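Local atomic coordinates of dnab-like replicative helicase (Bacillus phage SPP1, PDB entry 3BH0), a protein that probably hydrolyses ATP to drive 5'-3' unwinding of duplex DNA during phage replication, this chain being the C-terminal ATPase domain of the helicase. Residues M106-G120 against M144-D158. Numbering follows the deposited sequence.
Sequences MGKKENIKRLIVTAG and MAIGEISNSNINIFD
Helix 108-119 passes helix 144-150 at 122°, with an axial separation of 8.7 Å, and runs at 148° to strand 154-157, 9.3 Å away. Where the backbones draw together, at Gly120 and Ala145, the methyl CB of Ala145 lies 3.8 Å from Gly120 N and also meets Ile116 O and the CB of Ala119, while the doubly bent Met144 brings CE to Gly120 CA. One turn on, Ile149 points its CD1 at the base of Leu115, 3.6 Å from CB. On the flank, Ile116 reaches Ile146 obliquely, CD1 to CG1 at 4.0 Å. The fold is the P-loop NTPase (RecA-like) core of DnaB-family helicases; strand 154-157 lies at one edge of the sheet within this chain, parallel to strand 98-103 and hydrogen-bonded to it, and helix 108-119 packs on the residues of this edge that point to it. Leu115 CD1 touches Ile154 CG2. CG1 of Ile156 lies beside the backbone N, and the extended chi2 carries CD1 against Asn111 CB (3.8 Å) and Ile112 CG1, while CG2 rests near Lys108. At the helix start, Asp158 OD2 accepts the Lys108 amide N-H at 3.2 Å, met on its anti side in a fairly straight bond (162°). The aliphatic part of Lys108 crosses this carboxylate at about a right angle, leaving NZ 4.8 Å from Asp158 OD1.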
ATOM      1  N   MET A 106      -9.159   9.271  -6.648  1.00 38.56           N
ATOM      2  CA  MET A 106     -10.455   9.354  -5.992  1.00 38.70           C
ATOM      3  C   MET A 106     -10.491  10.497  -4.996  1.00 38.79           C
ATOM      4  O   MET A 106      -9.442  10.876  -4.469  1.00 39.12           O
ATOM      5  CB  MET A 106     -10.718   8.073  -5.187  1.00 38.37           C
ATOM      6  CG  MET A 106     -10.712   6.769  -5.956  1.00 39.84           C
ATOM      7  SD  MET A 106     -10.983   5.357  -4.852  1.00 39.97           S
ATOM      8  CE  MET A 106     -12.359   4.635  -5.702  1.00 44.28           C
ATOM      9  N   GLY A 107     -11.692  11.013  -4.709  1.00 38.62           N
ATOM     10  CA  GLY A 107     -11.918  11.938  -3.594  1.00 39.04           C
ATOM     11  C   GLY A 107     -11.960  11.236  -2.236  1.00 39.63           C
ATOM     12  O   GLY A 107     -12.155  10.015  -2.166  1.00 39.50           O
ATOM     13  N   LYS A 108     -11.777  11.998  -1.155  1.00 40.30           N
ATOM     14  CA  LYS A 108     -11.808  11.448   0.208  1.00 41.45           C
ATOM     15  C   LYS A 108     -13.121  10.731   0.463  1.00 41.36           C
ATOM     16  O   LYS A 108     -13.133   9.646   1.047  1.00 41.94           O
ATOM     17  CB  LYS A 108     -11.660  12.530   1.293  1.00 41.36           C
ATOM     18  CG  LYS A 108     -10.848  13.725   0.924  1.00 42.85           C
ATOM     19  CD  LYS A 108     -10.892  14.810   2.012  1.00 43.65           C
ATOM     20  CE  LYS A 108     -10.862  16.214   1.348  1.00 48.08           C
ATOM     21  NZ  LYS A 108     -10.460  17.327   2.276  1.00 50.65           N
ATOM     22  N   LYS A 109     -14.225  11.352   0.050  1.00 41.38           N
ATOM     23  CA  LYS A 109     -15.545  10.750   0.196  1.00 41.61           C
ATOM     24  C   LYS A 109     -15.542   9.300  -0.294  1.00 41.13           C
ATOM     25  O   LYS A 109     -15.998   8.399   0.408  1.00 41.29           O
ATOM     26  CB  LYS A 109     -16.595  11.542  -0.595  1.00 42.24           C
ATOM     27  CG  LYS A 109     -17.042  12.867   0.016  1.00 43.33           C
ATOM     28  CD  LYS A 109     -18.493  13.148  -0.377  1.00 44.27           C
ATOM     29  CE  LYS A 109     -18.746  14.614  -0.567  1.00 45.22           C
ATOM     30  NZ  LYS A 109     -18.109  15.110  -1.803  1.00 45.70           N
ATOM     31  N   GLU A 110     -15.008   9.097  -1.497  1.00 40.45           N
ATOM     32  CA  GLU A 110     -14.958   7.800  -2.154  1.00 40.08           C
ATOM     33  C   GLU A 110     -14.079   6.781  -1.432  1.00 39.39           C
ATOM     34  O   GLU A 110     -14.425   5.621  -1.363  1.00 39.23           O
ATOM     35  CB  GLU A 110     -14.465   7.992  -3.577  1.00 40.21           C
ATOM     36  CG  GLU A 110     -15.159   7.127  -4.587  1.00 42.99           C
ATOM     37  CD  GLU A 110     -14.915   7.595  -6.024  1.00 46.72           C
ATOM     38  OE1 GLU A 110     -14.977   8.824  -6.289  1.00 48.85           O
ATOM     39  OE2 GLU A 110     -14.676   6.731  -6.895  1.00 46.32           O
ATOM     40  N   ASN A 111     -12.943   7.232  -0.909  1.00 39.46           N
ATOM     41  CA  ASN A 111     -12.062   6.420  -0.070  1.00 39.22           C
ATOM     42  C   ASN A 111     -12.733   6.034   1.229  1.00 39.34           C
ATOM     43  O   ASN A 111     -12.639   4.897   1.666  1.00 39.35           O
ATOM     44  CB  ASN A 111     -10.744   7.172   0.234  1.00 39.09           C
ATOM     45  CG  ASN A 111      -9.796   7.216  -0.965  1.00 39.28           C
ATOM     46  OD1 ASN A 111      -9.069   6.267  -1.226  1.00 38.72           O
ATOM     47  ND2 ASN A 111      -9.814   8.318  -1.701  1.00 37.60           N
ATOM     48  N   ILE A 112     -13.408   7.001   1.846  1.00 40.11           N
ATOM     49  CA  ILE A 112     -14.070   6.818   3.145  1.00 40.31           C
ATOM     50  C   ILE A 112     -15.212   5.800   3.079  1.00 40.50           C
ATOM     51  O   ILE A 112     -15.370   4.990   3.997  1.00 40.62           O
ATOM     52  CB  ILE A 112     -14.548   8.184   3.745  1.00 40.30           C
ATOM     53  CG1 ILE A 112     -13.344   9.003   4.202  1.00 40.43           C
ATOM     54  CG2 ILE A 112     -15.481   7.973   4.933  1.00 40.29           C
ATOM     55  CD1 ILE A 112     -13.631  10.461   4.406  1.00 40.80           C
ATOM     56  N   LYS A 113     -15.993   5.828   1.999  1.00 40.96           N
ATOM     57  CA  LYS A 113     -17.061   4.830   1.816  1.00 41.93           C
ATOM     58  C   LYS A 113     -16.493   3.419   1.725  1.00 41.43           C
ATOM     59  O   LYS A 113     -17.015   2.510   2.362  1.00 41.07           O
ATOM     60  CB  LYS A 113     -17.966   5.154   0.623  1.00 42.11           C
ATOM     61  CG  LYS A 113     -19.006   6.240   0.933  1.00 43.18           C
ATOM     62  CD  LYS A 113     -19.816   6.613  -0.307  1.00 43.46           C
ATOM     63  CE  LYS A 113     -20.984   7.562   0.011  1.00 44.92           C
ATOM     64  NZ  LYS A 113     -20.594   8.992  -0.072  1.00 45.87           N
ATOM     65  N   ARG A 114     -15.398   3.249   0.983  1.00 40.95           N
ATOM     66  CA  ARG A 114     -14.735   1.942   0.934  1.00 41.04           C
ATOM     67  C   ARG A 114     -14.259   1.481   2.315  1.00 40.83           C
ATOM     68  O   ARG A 114     -14.414   0.312   2.682  1.00 40.50           O
ATOM     69  CB  ARG A 114     -13.543   1.956  -0.008  1.00 40.96           C
ATOM     70  CG  ARG A 114     -13.856   2.021  -1.455  1.00 41.02           C
ATOM     71  CD  ARG A 114     -12.541   2.065  -2.182  1.00 43.68           C
ATOM     72  NE  ARG A 114     -12.705   1.993  -3.622  1.00 46.17           N
ATOM     73  CZ  ARG A 114     -12.301   0.975  -4.379  1.00 48.52           C
ATOM     74  NH1 ARG A 114     -11.692  -0.083  -3.831  1.00 47.17           N
ATOM     75  NH2 ARG A 114     -12.505   1.029  -5.697  1.00 49.30           N
ATOM     76  N   LEU A 115     -13.659   2.401   3.061  1.00 41.02           N
ATOM     77  CA  LEU A 115     -13.202   2.121   4.423  1.00 41.77           C
ATOM     78  C   LEU A 115     -14.349   1.653   5.328  1.00 42.75           C
ATOM     79  O   LEU A 115     -14.197   0.670   6.053  1.00 43.24           O
ATOM     80  CB  LEU A 115     -12.502   3.346   5.019  1.00 41.12           C
ATOM     81  CG  LEU A 115     -11.100   3.666   4.481  1.00 39.89           C
ATOM     82  CD1 LEU A 115     -10.601   4.986   5.032  1.00 37.26           C
ATOM     83  CD2 LEU A 115     -10.113   2.532   4.775  1.00 39.13           C
ATOM     84  N   ILE A 116     -15.481   2.363   5.270  1.00 43.56           N
ATOM     85  CA  ILE A 116     -16.719   1.975   5.957  1.00 44.44           C
ATOM     86  C   ILE A 116     -17.218   0.590   5.521  1.00 44.97           C
ATOM     87  O   ILE A 116     -17.388  -0.302   6.346  1.00 45.34           O
ATOM     88  CB  ILE A 116     -17.832   3.030   5.745  1.00 44.40           C
ATOM     89  CG1 ILE A 116     -17.528   4.301   6.545  1.00 43.73           C
ATOM     90  CG2 ILE A 116     -19.206   2.466   6.143  1.00 45.53           C
ATOM     91  CD1 ILE A 116     -18.183   5.548   5.990  1.00 43.22           C
ATOM     92  N   VAL A 117     -17.441   0.419   4.225  1.00 45.74           N
ATOM     93  CA  VAL A 117     -17.865  -0.858   3.667  1.00 46.43           C
ATOM     94  C   VAL A 117     -17.016  -2.024   4.180  1.00 47.63           C
ATOM     95  O   VAL A 117     -17.558  -3.044   4.602  1.00 47.22           O
ATOM     96  CB  VAL A 117     -17.877  -0.808   2.117  1.00 46.12           C
ATOM     97  CG1 VAL A 117     -17.907  -2.203   1.507  1.00 45.75           C
ATOM     98  CG2 VAL A 117     -19.053   0.028   1.624  1.00 45.64           C
ATOM     99  N   THR A 118     -15.690  -1.866   4.158  1.00 49.16           N
ATOM    100  CA  THR A 118     -14.786  -2.927   4.616  1.00 50.87           C
ATOM    101  C   THR A 118     -14.841  -3.168   6.134  1.00 52.29           C
ATOM    102  O   THR A 118     -14.892  -4.324   6.584  1.00 52.78           O
ATOM    103  CB  THR A 118     -13.316  -2.693   4.175  1.00 50.76           C
ATOM    104  OG1 THR A 118     -13.279  -2.283   2.801  1.00 50.48           O
ATOM    105  CG2 THR A 118     -12.506  -3.971   4.344  1.00 49.70           C
ATOM    106  N   ALA A 119     -14.830  -2.087   6.911  1.00 53.72           N
ATOM    107  CA  ALA A 119     -14.789  -2.188   8.373  1.00 55.28           C
ATOM    108  C   ALA A 119     -16.054  -2.843   8.938  1.00 56.45           C
ATOM    109  O   ALA A 119     -15.972  -3.792   9.723  1.00 56.64           O
ATOM    110  CB  ALA A 119     -14.562  -0.815   9.007  1.00 55.02           C
ATOM    111  N   GLY A 120     -17.217  -2.350   8.516  1.00 57.62           N
ATOM    112  CA  GLY A 120     -18.487  -2.801   9.070  1.00 58.98           C
ATOM    113  C   GLY A 120     -19.134  -4.004   8.408  1.00 59.83           C
ATOM    114  O   GLY A 120     -20.245  -4.379   8.786  1.00 60.35           O
ATOM    115  N   MET A 144     -20.828   1.773  14.055  1.00 72.29           N
ATOM    116  CA  MET A 144     -19.621   1.059  14.495  1.00 72.19           C
ATOM    117  C   MET A 144     -18.469   1.373  13.539  1.00 71.60           C
ATOM    118  O   MET A 144     -17.384   1.755  13.976  1.00 71.60           O
ATOM    119  CB  MET A 144     -19.887  -0.458  14.573  1.00 72.45           C
ATOM    120  CG  MET A 144     -18.698  -1.336  15.014  1.00 73.51           C
ATOM    121  SD  MET A 144     -17.759  -2.120  13.664  1.00 75.48           S
ATOM    122  CE  MET A 144     -18.975  -3.245  12.961  1.00 74.73           C
ATOM    123  N   ALA A 145     -18.740   1.229  12.239  1.00 70.93           N
ATOM    124  CA  ALA A 145     -17.786   1.522  11.166  1.00 70.11           C
ATOM    125  C   ALA A 145     -17.360   2.988  11.124  1.00 69.53           C
ATOM    126  O   ALA A 145     -16.178   3.274  10.980  1.00 69.66           O
ATOM    127  CB  ALA A 145     -18.348   1.088   9.808  1.00 70.12           C
ATOM    128  N   ILE A 146     -18.307   3.912  11.248  1.00 68.63           N
ATOM    129  CA  ILE A 146     -17.961   5.336  11.272  1.00 68.13           C
ATOM    130  C   ILE A 146     -17.171   5.701  12.529  1.00 67.75           C
ATOM    131  O   ILE A 146     -16.370   6.639  12.525  1.00 67.76           O
ATOM    132  CB  ILE A 146     -19.198   6.247  11.093  1.00 68.20           C
ATOM    133  CG1 ILE A 146     -19.658   6.192   9.632  1.00 67.93           C
ATOM    134  CG2 ILE A 146     -18.895   7.698  11.526  1.00 68.04           C
ATOM    135  CD1 ILE A 146     -20.983   6.857   9.360  1.00 68.75           C
ATOM    136  N   GLY A 147     -17.397   4.936  13.592  1.00 67.20           N
ATOM    137  CA  GLY A 147     -16.695   5.125  14.853  1.00 66.25           C
ATOM    138  C   GLY A 147     -15.240   4.773  14.696  1.00 65.42           C
ATOM    139  O   GLY A 147     -14.368   5.502  15.159  1.00 65.31           O
ATOM    140  N   GLU A 148     -14.988   3.662  14.017  1.00 65.01           N
ATOM    141  CA  GLU A 148     -13.625   3.183  13.790  1.00 64.88           C
ATOM    142  C   GLU A 148     -12.784   4.067  12.869  1.00 64.39           C
ATOM    143  O   GLU A 148     -11.594   4.286  13.145  1.00 64.71           O
ATOM    144  CB  GLU A 148     -13.630   1.741  13.297  1.00 64.93           C
ATOM    145  CG  GLU A 148     -13.828   0.770  14.426  1.00 66.37           C
ATOM    146  CD  GLU A 148     -13.077  -0.510  14.210  1.00 67.92           C
ATOM    147  OE1 GLU A 148     -13.633  -1.385  13.510  1.00 69.32           O
ATOM    148  OE2 GLU A 148     -11.946  -0.640  14.742  1.00 67.28           O
ATOM    149  N   ILE A 149     -13.407   4.572  11.800  1.00 63.44           N
ATOM    150  CA  ILE A 149     -12.749   5.468  10.842  1.00 62.63           C
ATOM    151  C   ILE A 149     -12.466   6.831  11.483  1.00 62.36           C
ATOM    152  O   ILE A 149     -11.424   7.447  11.218  1.00 62.38           O
ATOM    153  CB  ILE A 149     -13.587   5.651   9.527  1.00 62.62           C
ATOM    154  CG1 ILE A 149     -14.103   4.316   8.984  1.00 61.89           C
ATOM    155  CG2 ILE A 149     -12.789   6.383   8.445  1.00 62.70           C
ATOM    156  CD1 ILE A 149     -13.031   3.342   8.587  1.00 62.06           C
ATOM    157  N   SER A 150     -13.402   7.294  12.317  1.00 61.78           N
ATOM    158  CA  SER A 150     -13.270   8.559  13.061  1.00 60.96           C
ATOM    159  C   SER A 150     -12.140   8.532  14.079  1.00 60.07           C
ATOM    160  O   SER A 150     -11.481   9.547  14.312  1.00 59.85           O
ATOM    161  CB  SER A 150     -14.575   8.889  13.787  1.00 61.20           C
ATOM    162  OG  SER A 150     -14.554  10.223  14.267  1.00 61.85           O
ATOM    163  N   ASN A 151     -11.938   7.367  14.688  1.00 59.05           N
ATOM    164  CA  ASN A 151     -10.880   7.165  15.670  1.00 58.22           C
ATOM    165  C   ASN A 151      -9.703   6.396  15.070  1.00 57.06           C
ATOM    166  O   ASN A 151      -9.087   5.546  15.725  1.00 57.12           O
ATOM    167  CB  ASN A 151     -11.442   6.466  16.915  1.00 58.68           C
ATOM    168  CG  ASN A 151     -12.436   7.341  17.682  1.00 60.08           C
ATOM    169  OD1 ASN A 151     -13.315   7.984  17.091  1.00 61.23           O
ATOM    170  ND2 ASN A 151     -12.294   7.376  19.007  1.00 61.59           N
ATOM    171  N   SER A 152      -9.408   6.698  13.808  1.00 55.19           N
ATOM    172  CA  SER A 152      -8.275   6.112  13.105  1.00 53.12           C
ATOM    173  C   SER A 152      -7.259   7.196  12.739  1.00 51.86           C
ATOM    174  O   SER A 152      -7.560   8.400  12.794  1.00 51.21           O
ATOM    175  CB  SER A 152      -8.741   5.372  11.845  1.00 53.10           C
ATOM    176  OG  SER A 152      -8.990   6.286  10.794  1.00 52.31           O
ATOM    177  N   ASN A 153      -6.064   6.749  12.354  1.00 50.18           N
ATOM    178  CA  ASN A 153      -4.974   7.646  11.977  1.00 48.79           C
ATOM    179  C   ASN A 153      -4.770   7.641  10.456  1.00 47.31           C
ATOM    180  O   ASN A 153      -3.652   7.495   9.947  1.00 46.69           O
ATOM    181  CB  ASN A 153      -3.698   7.245  12.722  1.00 49.29           C
ATOM    182  CG  ASN A 153      -3.969   6.877  14.163  1.00 49.69           C
ATOM    183  OD1 ASN A 153      -4.339   7.730  14.965  1.00 50.90           O
ATOM    184  ND2 ASN A 153      -3.821   5.594  14.490  1.00 50.88           N
ATOM    185  N   ILE A 154      -5.881   7.787   9.748  1.00 45.25           N
ATOM    186  CA  ILE A 154      -5.889   7.790   8.313  1.00 43.80           C
ATOM    187  C   ILE A 154      -6.107   9.226   7.924  1.00 42.58           C
ATOM    188  O   ILE A 154      -7.127   9.816   8.262  1.00 43.02           O
ATOM    189  CB  ILE A 154      -7.041   6.922   7.742  1.00 43.97           C
ATOM    190  CG1 ILE A 154      -6.981   5.490   8.278  1.00 43.84           C
ATOM    191  CG2 ILE A 154      -7.045   6.941   6.198  1.00 44.70           C
ATOM    192  CD1 ILE A 154      -6.177   4.537   7.434  1.00 46.49           C
ATOM    193  N   ASN A 155      -5.132   9.808   7.250  1.00 40.97           N
ATOM    194  CA  ASN A 155      -5.320  11.100   6.623  1.00 39.96           C
ATOM    195  C   ASN A 155      -5.447  10.846   5.156  1.00 38.88           C
ATOM    196  O   ASN A 155      -4.882   9.867   4.646  1.00 38.65           O
ATOM    197  CB  ASN A 155      -4.126  12.025   6.857  1.00 40.34           C
ATOM    198  CG  ASN A 155      -3.963  12.407   8.308  1.00 41.48           C
ATOM    199  OD1 ASN A 155      -3.130  11.830   9.032  1.00 43.20           O
ATOM    200  ND2 ASN A 155      -4.770  13.370   8.757  1.00 41.31           N
ATOM    201  N   ILE A 156      -6.184  11.720   4.478  1.00 37.54           N
ATOM    202  CA  ILE A 156      -6.361  11.598   3.044  1.00 36.46           C
ATOM    203  C   ILE A 156      -6.067  12.925   2.363  1.00 36.70           C
ATOM    204  O   ILE A 156      -6.595  13.956   2.766  1.00 36.92           O
ATOM    205  CB  ILE A 156      -7.768  11.088   2.657  1.00 36.08           C
ATOM    206  CG1 ILE A 156      -8.096   9.786   3.407  1.00 34.99           C
ATOM    207  CG2 ILE A 156      -7.850  10.885   1.138  1.00 35.34           C
ATOM    208  CD1 ILE A 156      -9.520   9.227   3.179  1.00 35.10           C
ATOM    209  N   PHE A 157      -5.226  12.882   1.326  1.00 36.09           N
ATOM    210  CA  PHE A 157      -4.944  14.051   0.509  1.00 35.94           C
ATOM    211  C   PHE A 157      -5.383  13.780  -0.923  1.00 35.88           C
ATOM    212  O   PHE A 157      -4.710  13.060  -1.665  1.00 35.67           O
ATOM    213  CB  PHE A 157      -3.446  14.410   0.562  1.00 35.44           C
ATOM    214  CG  PHE A 157      -2.962  14.839   1.933  1.00 34.44           C
ATOM    215  CD1 PHE A 157      -2.778  16.187   2.225  1.00 31.75           C
ATOM    216  CD2 PHE A 157      -2.687  13.893   2.923  1.00 32.34           C
ATOM    217  CE1 PHE A 157      -2.342  16.584   3.476  1.00 32.00           C
ATOM    218  CE2 PHE A 157      -2.225  14.290   4.186  1.00 33.50           C
ATOM    219  CZ  PHE A 157      -2.050  15.644   4.455  1.00 32.36           C
ATOM    220  N   ASP A 158      -6.502  14.377  -1.308  1.00 36.00           N
ATOM    221  CA  ASP A 158      -7.181  14.008  -2.543  1.00 36.53           C
ATOM    222  C   ASP A 158      -7.009  14.973  -3.717  1.00 36.24           C
ATOM    223  O   ASP A 158      -7.696  14.842  -4.715  1.00 35.87           O
ATOM    224  CB  ASP A 158      -8.681  13.733  -2.276  1.00 36.90           C
ATOM    225  CG  ASP A 158      -9.504  15.009  -2.098  1.00 37.29           C
ATOM    226  OD1 ASP A 158      -8.917  16.119  -2.093  1.00 37.60           O
ATOM    227  OD2 ASP A 158     -10.749  14.891  -1.968  1.00 37.88           O
TER